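PDB 3TC8: leucine aminopeptidase from Parabacteroides distasonis, which probably acts as a zinc-dependent exopeptidase of the M28 family, removing residues from peptide amino termini, or as a related glutaminyl cyclase. Local coordinates for residues G196-M201 with D249-V254; A207-E212 with I263-Y268; R231-G236 with A298-L303. All coordinates share one frame; numbering follows the deposited sequence.

Interaction 1: residues G196-M201 with D249-V254; sequences GILLDM and DDHQYV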
# COMPACT_ATOMS: atom_id res chain seq x y z
N GLY A 196 0.98 0.35 -12.60
CA GLY A 196 1.16 0.38 -11.17
C GLY A 196 0.33 -0.67 -10.45
O GLY A 196 -0.77 -1.01 -10.88
N ILE A 197 0.87 -1.18 -9.33
CA ILE A 197 0.15 -2.08 -8.45
C ILE A 197 0.24 -1.52 -7.03
O ILE A 197 1.34 -1.36 -6.49
CB ILE A 197 0.68 -3.52 -8.44
CG1 ILE A 197 0.62 -4.13 -9.87
CG2 ILE A 197 -0.09 -4.37 -7.46
CD1 ILE A 197 1.33 -5.49 -9.93
N LEU A 198 -0.91 -1.20 -6.45
CA LEU A 198 -1.07 -0.82 -5.05
C LEU A 198 -1.42 -2.05 -4.23
O LEU A 198 -2.32 -2.79 -4.59
CB LEU A 198 -2.19 0.21 -4.96
CG LEU A 198 -2.69 0.59 -3.57
CD1 LEU A 198 -1.59 1.18 -2.69
CD2 LEU A 198 -3.83 1.57 -3.67
N LEU A 199 -0.76 -2.22 -3.09
CA LEU A 199 -1.11 -3.21 -2.11
C LEU A 199 -1.68 -2.45 -0.90
O LEU A 199 -0.98 -1.60 -0.33
CB LEU A 199 0.09 -4.02 -1.65
CG LEU A 199 0.91 -4.73 -2.76
CD1 LEU A 199 2.03 -5.54 -2.14
CD2 LEU A 199 -0.01 -5.54 -3.63
N ASP A 200 -2.86 -2.81 -0.48
CA ASP A 200 -3.49 -2.19 0.69
C ASP A 200 -4.28 -3.25 1.44
O ASP A 200 -5.13 -3.88 0.82
CB ASP A 200 -4.38 -1.03 0.23
CG ASP A 200 -4.92 -0.16 1.33
OD1 ASP A 200 -4.52 -0.29 2.50
OD2 ASP A 200 -5.75 0.78 1.05
N MSE A 201 -4.00 -3.48 2.71
CA MSE A 201 -4.72 -4.52 3.46
C MSE A 201 -4.62 -5.90 2.79
O MSE A 201 -5.63 -6.50 2.40
CB MSE A 201 -6.20 -4.11 3.75
CG MSE A 201 -6.28 -2.86 4.64
SE MSE A 201 -8.00 -2.39 5.19
CE MSE A 201 -8.08 -3.39 6.64
N ASP A 249 -8.74 4.99 -3.08
CA ASP A 249 -7.42 4.61 -2.61
C ASP A 249 -6.36 5.28 -3.44
O ASP A 249 -6.65 6.01 -4.41
CB ASP A 249 -7.28 3.08 -2.64
CG ASP A 249 -6.46 2.50 -1.51
OD1 ASP A 249 -5.72 3.26 -0.85
OD2 ASP A 249 -6.55 1.24 -1.28
N ASP A 250 -5.09 5.11 -3.07
CA ASP A 250 -4.04 5.87 -3.68
C ASP A 250 -3.95 5.71 -5.19
O ASP A 250 -3.51 6.61 -5.88
CB ASP A 250 -2.67 5.47 -3.05
CG ASP A 250 -2.48 5.90 -1.57
OD1 ASP A 250 -2.52 7.10 -1.33
OD2 ASP A 250 -2.25 5.04 -0.71
N HIS A 251 -4.33 4.53 -5.68
CA HIS A 251 -4.22 4.28 -7.13
C HIS A 251 -5.05 5.23 -7.98
O HIS A 251 -4.63 5.58 -9.09
CB HIS A 251 -4.57 2.81 -7.45
CG HIS A 251 -5.99 2.43 -7.22
ND1 HIS A 251 -6.64 2.72 -6.04
CD2 HIS A 251 -6.87 1.78 -8.02
CE1 HIS A 251 -7.88 2.27 -6.13
NE2 HIS A 251 -8.03 1.68 -7.32
N GLN A 252 -6.17 5.73 -7.44
CA GLN A 252 -6.98 6.66 -8.26
C GLN A 252 -6.22 7.95 -8.57
O GLN A 252 -6.41 8.53 -9.62
CB GLN A 252 -8.31 6.97 -7.64
CG GLN A 252 -8.30 7.93 -6.55
CD GLN A 252 -9.67 8.01 -5.89
OE1 GLN A 252 -10.21 6.98 -5.50
NE2 GLN A 252 -10.18 9.23 -5.69
N TYR A 253 -5.36 8.38 -7.64
CA TYR A 253 -4.62 9.60 -7.79
C TYR A 253 -3.38 9.41 -8.66
O TYR A 253 -2.95 10.35 -9.32
CB TYR A 253 -4.34 10.21 -6.42
CG TYR A 253 -5.54 10.68 -5.70
CD1 TYR A 253 -6.18 11.86 -6.07
CD2 TYR A 253 -6.09 9.94 -4.68
CE1 TYR A 253 -7.32 12.32 -5.39
CE2 TYR A 253 -7.25 10.36 -4.01
CZ TYR A 253 -7.85 11.54 -4.35
OH TYR A 253 -8.95 11.95 -3.67
N VAL A 254 -2.83 8.19 -8.67
CA VAL A 254 -1.77 7.87 -9.62
C VAL A 254 -2.36 7.87 -11.04
O VAL A 254 -1.74 8.45 -11.95
CB VAL A 254 -1.12 6.53 -9.28
CG1 VAL A 254 -0.14 6.12 -10.36
CG2 VAL A 254 -0.46 6.59 -7.88
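Leu198 drives methyl CD2 into the opening turn of helix 250-258, where it lies 3.5 Å from CG of Asp249 and 3.6 Å from the backbone N of His251. With chi1 at 170°, CG lies opposite the backbone N and the branched tip leaves the strand; CD2 also touches Asp250 CB and meets the His251 ring obliquely. A branched aliphatic residue suits this spot, filling the space under the helix start. Two residues further on, the contact turns polar: OD2 of Asp200 comes within 2.5 Å of OD2 of Asp249, with the carboxylate planes 56° apart. OD1 of Asp249 accepts from N of Asp250 at 3.0 Å, on the anti side but 32° out of the carboxylate plane, which helps limit its rotation. With an alanine at Asp249 the Asp250 N-H would probably lose its acceptor, and Asp200 OD2 the oxygen packed against it. This dense, buried face contrasts with the outer side of the helix, where Gln252 and Tyr253 are partly exposed and bond elsewhere. Asp250 is held by Thr179 and His251 by Glu212. A buried pair of acids close to the zinc ligand Asp127 recalls the acid cluster beside the metal in glutaminyl cyclases of the M28 fold.

Interaction 2: residues A207-E212 with I263-Y268; sequences ATFFKE and IDIINY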
# COMPACT_ATOMS: atom_id res chain seq x y z
N ALA A 207 -8.13 -13.10 3.67
CA ALA A 207 -8.45 -11.93 2.86
C ALA A 207 -8.99 -12.39 1.51
O ALA A 207 -8.59 -13.44 0.96
CB ALA A 207 -7.22 -11.05 2.64
N THR A 208 -9.83 -11.55 0.91
CA THR A 208 -10.39 -11.77 -0.40
C THR A 208 -10.18 -10.54 -1.26
O THR A 208 -10.77 -9.50 -0.98
CB THR A 208 -11.86 -12.17 -0.32
OG1 THR A 208 -12.62 -11.22 0.44
CG2 THR A 208 -12.04 -13.55 0.29
N PHE A 209 -9.37 -10.69 -2.30
CA PHE A 209 -9.06 -9.63 -3.23
C PHE A 209 -9.95 -9.77 -4.46
O PHE A 209 -9.80 -10.72 -5.25
CB PHE A 209 -7.59 -9.67 -3.66
CG PHE A 209 -6.61 -9.83 -2.51
CD1 PHE A 209 -6.67 -9.07 -1.37
CD2 PHE A 209 -5.58 -10.77 -2.60
CE1 PHE A 209 -5.77 -9.20 -0.34
CE2 PHE A 209 -4.65 -10.90 -1.58
CZ PHE A 209 -4.75 -10.14 -0.45
N PHE A 210 -10.91 -8.86 -4.60
CA PHE A 210 -11.78 -8.84 -5.76
C PHE A 210 -11.20 -7.87 -6.79
O PHE A 210 -10.30 -7.08 -6.54
CB PHE A 210 -13.19 -8.39 -5.33
CG PHE A 210 -13.99 -9.44 -4.60
CD1 PHE A 210 -13.74 -9.75 -3.27
CD2 PHE A 210 -14.98 -10.11 -5.27
CE1 PHE A 210 -14.48 -10.69 -2.63
CE2 PHE A 210 -15.73 -11.08 -4.61
CZ PHE A 210 -15.49 -11.35 -3.30
N LYS A 211 -11.74 -7.96 -8.01
CA LYS A 211 -11.29 -7.07 -9.08
C LYS A 211 -11.96 -5.70 -8.86
O LYS A 211 -13.19 -5.55 -9.06
CB LYS A 211 -11.63 -7.67 -10.44
CG LYS A 211 -11.00 -9.02 -10.67
CD LYS A 211 -11.36 -9.57 -12.02
CE LYS A 211 -10.91 -10.96 -12.24
NZ LYS A 211 -11.38 -11.44 -13.59
N GLU A 212 -11.18 -4.74 -8.39
CA GLU A 212 -11.76 -3.47 -7.95
C GLU A 212 -12.16 -2.61 -9.15
O GLU A 212 -11.53 -2.64 -10.18
CB GLU A 212 -10.72 -2.84 -7.00
CG GLU A 212 -11.13 -1.55 -6.33
CD GLU A 212 -11.01 -0.31 -7.19
OE1 GLU A 212 -10.02 -0.23 -7.96
OE2 GLU A 212 -11.90 0.59 -7.08
N ILE A 263 -3.73 -0.64 -10.48
CA ILE A 263 -4.70 -1.47 -9.82
C ILE A 263 -4.47 -1.47 -8.31
O ILE A 263 -3.37 -1.15 -7.82
CB ILE A 263 -4.65 -2.91 -10.36
CG1 ILE A 263 -3.43 -3.70 -9.88
CG2 ILE A 263 -4.76 -2.91 -11.91
CD1 ILE A 263 -3.55 -5.21 -10.13
N ASP A 264 -5.51 -1.90 -7.59
CA ASP A 264 -5.49 -2.05 -6.14
C ASP A 264 -5.76 -3.47 -5.76
O ASP A 264 -6.82 -3.99 -6.15
CB ASP A 264 -6.53 -1.11 -5.52
CG ASP A 264 -6.38 -0.89 -4.04
OD1 ASP A 264 -5.50 -1.44 -3.36
OD2 ASP A 264 -7.24 -0.06 -3.52
N ILE A 265 -4.82 -4.10 -5.05
CA ILE A 265 -4.99 -5.41 -4.45
C ILE A 265 -5.31 -5.12 -2.99
O ILE A 265 -4.45 -4.65 -2.24
CB ILE A 265 -3.72 -6.27 -4.59
CG1 ILE A 265 -3.29 -6.41 -6.06
CG2 ILE A 265 -3.93 -7.63 -3.92
CD1 ILE A 265 -2.05 -7.19 -6.29
N ILE A 266 -6.55 -5.41 -2.59
CA ILE A 266 -7.10 -4.98 -1.30
C ILE A 266 -8.17 -5.92 -0.85
O ILE A 266 -9.02 -6.33 -1.63
CB ILE A 266 -7.61 -3.50 -1.38
CG1 ILE A 266 -8.22 -3.07 -0.04
CG2 ILE A 266 -8.58 -3.27 -2.53
CD1 ILE A 266 -8.44 -1.57 0.08
N ASN A 267 -8.13 -6.27 0.42
CA ASN A 267 -9.18 -7.11 1.01
C ASN A 267 -10.52 -6.36 0.96
O ASN A 267 -10.67 -5.28 1.54
CB ASN A 267 -8.72 -7.43 2.44
CG ASN A 267 -9.57 -8.48 3.14
OD1 ASN A 267 -10.51 -9.06 2.56
ND2 ASN A 267 -9.23 -8.74 4.41
N TYR A 268 -11.50 -6.95 0.27
CA TYR A 268 -12.83 -6.42 0.14
C TYR A 268 -13.82 -7.50 0.52
O TYR A 268 -13.69 -8.65 0.11
CB TYR A 268 -13.09 -6.01 -1.32
CG TYR A 268 -14.49 -5.58 -1.63
CD1 TYR A 268 -14.96 -4.33 -1.26
CD2 TYR A 268 -15.33 -6.40 -2.38
CE1 TYR A 268 -16.26 -3.92 -1.58
CE2 TYR A 268 -16.62 -6.01 -2.71
CZ TYR A 268 -17.08 -4.77 -2.32
OH TYR A 268 -18.35 -4.34 -2.64
O HOH W 1 -12.74 -10.39 3.18
O HOH W 2 -8.23 -6.11 -5.04
O HOH W 3 -10.86 -6.02 -3.67
O HOH W 4 -8.17 -4.95 -8.49
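Thr208 and Tyr268 are tied by two hydrogen bonds: N of Tyr268 gives a nearly straight bond of 2.9 Å to O of Thr208, and OG1 of Thr208 donates to O of Tyr268 at 2.8 Å. Thr208 N also donates to OD1 of Asn267, though Asn267 was modelled in two conformers, so this bond is certain only for the one described. Beyond this clamp strand 209-211 and edge strand 263-266 diverge, running at 150° with axes no closer than 6.2 Å, so waters replace direct backbone pairing. One accepts from N of Ile266 between the carbonyls of Phe210 and Asp264; another joins N of Glu212 to O of Asp264.

Phe209 fills the other side. Its CB stands 4.2 Å from CG2 of Ile265, and with CG beside the backbone N (chi1 -48°) the ring lies under that methyl. CG is 3.7 Å from CG2, a CH-pi contact over the face that CD2 shares, and CE2 also lies under the methyl. At the ring's edge, near its plane, CD1 meets C of Ile266 at 3.5 Å and CE1 reaches N of Asn267 at 3.8 Å, while Phe239 makes an edge-to-face pair with the ring. A flat aromatic suits the place because its face takes the isoleucine methyl as its edge slides along the backbone.

Phe210, across the strand, offers its face to the edge of Tyr268, an offset edge-to-face pair with planes 79° apart and CD1 of Phe210 3.8 Å from CD2 of Tyr268.

The chemistry implies a division of labour: direct bonds fasten the two segments at one end, water bridges the backbone groups where the strands part, and aromatic rings pack on both flanks.

Interaction 3: residues R231-G236 with A298-L303; sequences RDLGYG and AGQTVL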
# COMPACT_ATOMS: atom_id res chain seq x y z
N ARG A 231 -4.04 -17.31 -10.12
CA ARG A 231 -4.69 -18.58 -10.35
C ARG A 231 -3.68 -19.63 -10.78
O ARG A 231 -3.71 -20.76 -10.26
CB ARG A 231 -5.79 -18.44 -11.38
CG ARG A 231 -6.38 -19.76 -11.90
CD ARG A 231 -7.27 -19.53 -13.15
NE ARG A 231 -6.46 -19.03 -14.28
CZ ARG A 231 -6.89 -18.23 -15.26
NH1 ARG A 231 -8.16 -17.85 -15.32
NH2 ARG A 231 -6.03 -17.83 -16.19
N ASP A 232 -2.76 -19.28 -11.66
CA ASP A 232 -1.72 -20.22 -12.11
C ASP A 232 -0.94 -20.75 -10.93
O ASP A 232 -0.54 -21.92 -10.90
CB ASP A 232 -0.73 -19.54 -13.05
CG ASP A 232 -1.30 -19.08 -14.37
OD1 ASP A 232 -2.32 -19.64 -14.81
OD2 ASP A 232 -0.70 -18.12 -14.96
N LEU A 233 -0.64 -19.87 -9.97
CA LEU A 233 0.16 -20.22 -8.79
C LEU A 233 -0.59 -20.92 -7.69
O LEU A 233 0.04 -21.32 -6.69
CB LEU A 233 0.80 -18.95 -8.21
CG LEU A 233 1.79 -18.24 -9.09
CD1 LEU A 233 2.13 -16.91 -8.48
CD2 LEU A 233 3.02 -19.10 -9.34
N GLY A 234 -1.91 -21.02 -7.79
CA GLY A 234 -2.71 -21.67 -6.78
C GLY A 234 -3.25 -20.74 -5.69
O GLY A 234 -3.66 -21.25 -4.65
N TYR A 235 -3.32 -19.45 -5.98
CA TYR A 235 -3.80 -18.46 -4.99
C TYR A 235 -5.16 -17.92 -5.32
O TYR A 235 -5.56 -16.85 -4.85
CB TYR A 235 -2.80 -17.33 -4.87
CG TYR A 235 -1.42 -17.77 -4.41
CD1 TYR A 235 -1.24 -18.49 -3.26
CD2 TYR A 235 -0.27 -17.42 -5.13
CE1 TYR A 235 0.03 -18.90 -2.83
CE2 TYR A 235 0.99 -17.83 -4.74
CZ TYR A 235 1.13 -18.57 -3.58
OH TYR A 235 2.39 -18.98 -3.24
N GLY A 236 -5.97 -18.68 -6.06
CA GLY A 236 -7.33 -18.25 -6.37
C GLY A 236 -8.27 -18.14 -5.22
O GLY A 236 -9.28 -17.45 -5.34
N ALA A 298 -0.28 -12.66 -1.89
CA ALA A 298 -0.12 -11.37 -2.50
C ALA A 298 1.25 -11.17 -3.07
O ALA A 298 1.45 -10.72 -4.21
CB ALA A 298 -0.50 -10.27 -1.52
N GLY A 299 2.26 -11.43 -2.24
CA GLY A 299 3.61 -11.14 -2.63
C GLY A 299 4.16 -12.01 -3.74
O GLY A 299 4.86 -11.48 -4.62
N GLN A 300 3.89 -13.30 -3.67
CA GLN A 300 4.39 -14.18 -4.71
C GLN A 300 3.73 -13.87 -6.04
O GLN A 300 4.39 -13.97 -7.08
CB GLN A 300 4.19 -15.65 -4.30
CG GLN A 300 5.00 -16.60 -5.19
CD GLN A 300 6.47 -16.40 -5.02
OE1 GLN A 300 6.96 -16.38 -3.89
NE2 GLN A 300 7.20 -16.17 -6.10
N THR A 301 2.45 -13.53 -6.02
CA THR A 301 1.76 -13.14 -7.26
C THR A 301 2.42 -11.92 -7.88
O THR A 301 2.67 -11.87 -9.10
CB THR A 301 0.26 -12.94 -7.01
OG1 THR A 301 -0.32 -14.16 -6.58
CG2 THR A 301 -0.48 -12.42 -8.25
N VAL A 302 2.74 -10.89 -7.07
CA VAL A 302 3.37 -9.73 -7.61
C VAL A 302 4.73 -10.08 -8.21
O VAL A 302 5.10 -9.60 -9.28
CB VAL A 302 3.46 -8.58 -6.56
CG1 VAL A 302 4.33 -7.47 -7.06
CG2 VAL A 302 2.07 -8.08 -6.19
N LEU A 303 5.53 -10.89 -7.51
CA LEU A 303 6.83 -11.28 -8.08
C LEU A 303 6.65 -11.97 -9.44
O LEU A 303 7.38 -11.74 -10.37
CB LEU A 303 7.58 -12.22 -7.11
CG LEU A 303 8.13 -11.56 -5.86
CD1 LEU A 303 8.75 -12.60 -4.95
CD2 LEU A 303 9.14 -10.49 -6.18
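Leu233 and Thr301 mark the nearest backbone approach, their CA atoms 7.4 Å apart, just where helix 213-233 ends in a Schellman motif whose Gly234 has a positive phi of 92°. A CB at Gly234 would jam against the carbonyl O of Leu233, so a residue without a side chain fits this turn. The motif redirects the chain so that Tyr235, like Leu233, faces helix 292-308; both helices pack on one face of the central sheet of this alpha/beta exopeptidase fold.

Leu233 rests its CD1 methyl on the helix backbone, 4.0 Å from both O of Gln300 and CA of Thr301, a place where a slim aliphatic tip can lie against the helix surface. Tyr235 approaches obliquely: CD2 is 3.6 Å from OG1 of Thr301 and CE2 3.9 Å from CB of Gln300. The Thr301 hydroxyl is bonded back to O of Ala297 within its own helix, so the ring covers a polar atom already provided for. Gln300 lends only the root of its side chain to the contact. CG stands opposite the backbone N (chi1 -166°) and the chain then bends, leading the amide off to Phe22, Lys296 and Pro20. Tyr235 OH nonetheless comes to 4.0 Å from CG of Gln300. On one face of the tyrosine ring, the carbonyl O of Leu233 sits over the centre, 4.1 Å above the plane.

The three contacts step outward from the zinc site. Interaction 1 lies deepest: the Asp200 side chain is about 6 Å from the zinc ion, which is held by Asp127, Asp160 and His281, and about 3 Å from a bound ethanediol, probably from the crystallisation liquor. Interaction 2, centred 11 Å away, shares the sheet, for strands 195-200 and 262-266 are neighbours, and its Asp264 OD2 lies 2.7 Å from Asp249 OD2, extending the acid cluster. Interaction 3 is remote, its centre 18 Å from that of interaction 1, yet Val302 CG2 packs 4.2 Å from both Leu199 CD2 and Ile265 CD1, against the sheet face turned away from Leu198, and Ala298 CB lies 4.2 Å from Phe209 CE2.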